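Local atomic coordinates of putative TRAP PERIPLASMIC SOLUTE BINDING PROTEIN (Haemophilus influenzae, PDB entry 4PBQ), a protein that binds L-gulonate and probably serves as the periplasmic solute-binding component of a TRAP transport system. Residues A[195-199]-A[200-204]. Sequence-based numbering, arbitrary orientation.
Sequences TALEQ and KVIDG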
ATOM      1  N   THR A 195      -9.665 -17.026   6.653  1.00 10.76           N
ATOM      2  CA  THR A 195      -9.668 -18.313   7.328  1.00 13.09           C
ATOM      3  C   THR A 195      -9.121 -18.190   8.746  1.00 12.18           C
ATOM      4  O   THR A 195      -9.608 -18.858   9.646  1.00 13.39           O
ATOM      5  CB  THR A 195      -8.968 -19.429   6.520  1.00 11.02           C
ATOM      6  OG1 THR A 195      -9.280 -20.687   7.118  1.00 15.23           O
ATOM      7  CG2 THR A 195      -7.438 -19.220   6.462  1.00 14.30           C
ATOM      8  N   ALA A 196      -8.153 -17.299   8.958  1.00 10.91           N
ATOM      9  CA  ALA A 196      -7.673 -17.029  10.316  1.00  9.44           C
ATOM     10  C   ALA A 196      -8.752 -16.460  11.231  1.00 11.24           C
ATOM     11  O   ALA A 196      -8.822 -16.811  12.423  1.00 12.11           O
ATOM     12  CB  ALA A 196      -6.465 -16.119  10.299  1.00  9.69           C
ATOM     13  N   LEU A 197      -9.586 -15.580  10.697  1.00 10.28           N
ATOM     14  CA  LEU A 197     -10.727 -15.086  11.446  1.00 11.34           C
ATOM     15  C   LEU A 197     -11.718 -16.202  11.739  1.00 13.76           C
ATOM     16  O   LEU A 197     -12.174 -16.354  12.875  1.00 13.96           O
ATOM     17  CB  LEU A 197     -11.431 -13.949  10.688  1.00 10.80           C
ATOM     18  CG  LEU A 197     -10.740 -12.592  10.764  1.00  9.80           C
ATOM     19  CD1 LEU A 197     -11.282 -11.648   9.711  1.00 11.59           C
ATOM     20  CD2 LEU A 197     -10.921 -11.980  12.145  1.00  9.38           C
ATOM     21  N   GLU A 198     -12.042 -16.981  10.715  1.00 17.08           N
ATOM     22  CA  GLU A 198     -13.039 -18.032  10.833  1.00 16.02           C
ATOM     23  C   GLU A 198     -12.617 -19.068  11.869  1.00 13.33           C
ATOM     24  O   GLU A 198     -13.464 -19.615  12.609  1.00 19.42           O
ATOM     25  CB  GLU A 198     -13.282 -18.670   9.460  1.00 17.29           C
ATOM     26  CG  GLU A 198     -14.549 -19.492   9.346  1.00 31.01           C
ATOM     27  CD  GLU A 198     -14.408 -20.885   9.915  1.00 43.97           C
ATOM     28  OE1 GLU A 198     -13.260 -21.381  10.011  1.00 46.89           O
ATOM     29  OE2 GLU A 198     -15.454 -21.487  10.262  1.00 47.39           O
ATOM     30  N   GLN A 199     -11.313 -19.311  11.947  1.00 11.95           N
ATOM     31  CA  GLN A 199     -10.726 -20.253  12.901  1.00 12.88           C
ATOM     32  C   GLN A 199     -10.472 -19.653  14.281  1.00 15.08           C
ATOM     33  O   GLN A 199      -9.963 -20.344  15.143  1.00 17.42           O
ATOM     34  CB  GLN A 199      -9.401 -20.805  12.380  1.00 16.04           C
ATOM     35  CG  GLN A 199      -9.510 -21.799  11.243  1.00 15.01           C
ATOM     36  CD  GLN A 199      -8.134 -22.145  10.665  1.00 15.77           C
ATOM     37  OE1 GLN A 199      -7.353 -22.870  11.278  1.00 13.93           O
ATOM     38  NE2 GLN A 199      -7.834 -21.616   9.483  1.00 11.57           N
ATOM     39  N   LYS A 200     -10.808 -18.374  14.470  1.00 15.25           N
ATOM     40  CA  LYS A 200     -10.589 -17.659  15.743  1.00 15.97           C
ATOM     41  C   LYS A 200      -9.124 -17.575  16.159  1.00 17.85           C
ATOM     42  O   LYS A 200      -8.803 -17.574  17.353  1.00 22.14           O
ATOM     43  CB  LYS A 200     -11.408 -18.288  16.876  1.00 17.13           C
ATOM     44  CG  LYS A 200     -12.891 -18.356  16.625  1.00 27.16           C
ATOM     45  CD  LYS A 200     -13.613 -18.918  17.863  1.00 24.41           C
ATOM     46  CE  LYS A 200     -15.098 -18.770  17.758  1.00 36.73           C
ATOM     47  NZ  LYS A 200     -15.687 -19.692  16.750  1.00 47.73           N
ATOM     48  N   VAL A 201      -8.238 -17.478  15.171  1.00 13.07           N
ATOM     49  CA  VAL A 201      -6.812 -17.359  15.404  1.00 11.03           C
ATOM     50  C   VAL A 201      -6.422 -15.902  15.588  1.00 13.72           C
ATOM     51  O   VAL A 201      -5.452 -15.589  16.261  1.00 13.57           O
ATOM     52  CB  VAL A 201      -6.007 -17.997  14.239  1.00 15.00           C
ATOM     53  CG1 VAL A 201      -4.532 -17.745  14.383  1.00 16.29           C
ATOM     54  CG2 VAL A 201      -6.286 -19.494  14.189  1.00 24.57           C
ATOM     55  N   ILE A 202      -7.179 -15.015  14.955  1.00 12.25           N
ATOM     56  CA  ILE A 202      -6.977 -13.584  15.093  1.00 11.20           C
ATOM     57  C   ILE A 202      -8.328 -12.948  15.378  1.00  8.92           C
ATOM     58  O   ILE A 202      -9.372 -13.556  15.139  1.00 10.32           O
ATOM     59  CB  ILE A 202      -6.401 -12.957  13.801  1.00  8.40           C
ATOM     60  CG1 ILE A 202      -7.293 -13.256  12.595  1.00  7.21           C
ATOM     61  CG2 ILE A 202      -4.930 -13.463  13.546  1.00 11.13           C
ATOM     62  CD1 ILE A 202      -6.788 -12.610  11.282  1.00  7.68           C
ATOM     63  N   ASP A 203      -8.296 -11.713  15.863  1.00  8.46           N
ATOM     64  CA  ASP A 203      -9.498 -10.931  16.142  1.00 10.06           C
ATOM     65  C   ASP A 203      -9.784  -9.891  15.058  1.00 10.42           C
ATOM     66  O   ASP A 203     -10.911  -9.389  14.949  1.00 10.54           O
ATOM     67  CB  ASP A 203      -9.332 -10.186  17.444  1.00  9.50           C
ATOM     68  CG  ASP A 203      -9.136 -11.114  18.619  1.00 17.80           C
ATOM     69  OD1 ASP A 203      -9.969 -12.029  18.781  1.00 16.40           O
ATOM     70  OD2 ASP A 203      -8.134 -10.929  19.352  1.00 17.61           O
ATOM     71  N   GLY A 204      -8.755  -9.554  14.284  1.00  8.57           N
ATOM     72  CA  GLY A 204      -8.888  -8.546  13.260  1.00  7.89           C
ATOM     73  C   GLY A 204      -7.624  -8.378  12.439  1.00  8.02           C
ATOM     74  O   GLY A 204      -6.692  -9.210  12.454  1.00  6.83           O
TER
HETATM   75  O   HOH W   1     -11.985 -14.400  15.092  1.00 26.14           O
HETATM   76  O   HOH W   2     -15.595 -18.651  13.566  1.00 33.38           O
HETATM   77  O   HOH W   3      -9.004 -20.450  17.983  1.00 35.77           O
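Ala196 and Val201 close the last turn of helix 193-198: Val201 N donates a hydrogen bond to Ala196 O (2.9 Å), and Lys200 N donates one to Leu197 O (2.9 Å). Lys200 has positive phi (61°), which turns the chain out of the helix and brings Val201 N back to Ala196 O. Beyond it, Ile202 folds back on the helix. With chi1 at 56°, its CG1 lies between backbone N and carbonyl carbon, which turns CD1 toward the helix and onto Ala196 CB, 3.7 Å away. The side chain of Leu197 crosses that of Ile202 at about a right angle; Leu197 CD2 rests 3.9 Å from Ile202 CG1 and also covers the backbone leading into Gly204. Farther out, Val201 CG2 lies against Gln199 CB, and a water donating to both Leu197 O and Ile202 O bridges helix end and loop. Asp203 turns away to form salt bridges with Arg165 and Lys153. This is a Schellman motif: two backbone bonds and a positive phi, with the apolar pair Ala196 CB and Val201 CB (4.4 Å) and the added packing of Ile202, end a helix and lead into strand 204-208, which carries Asn207 of the L-gulonate pocket.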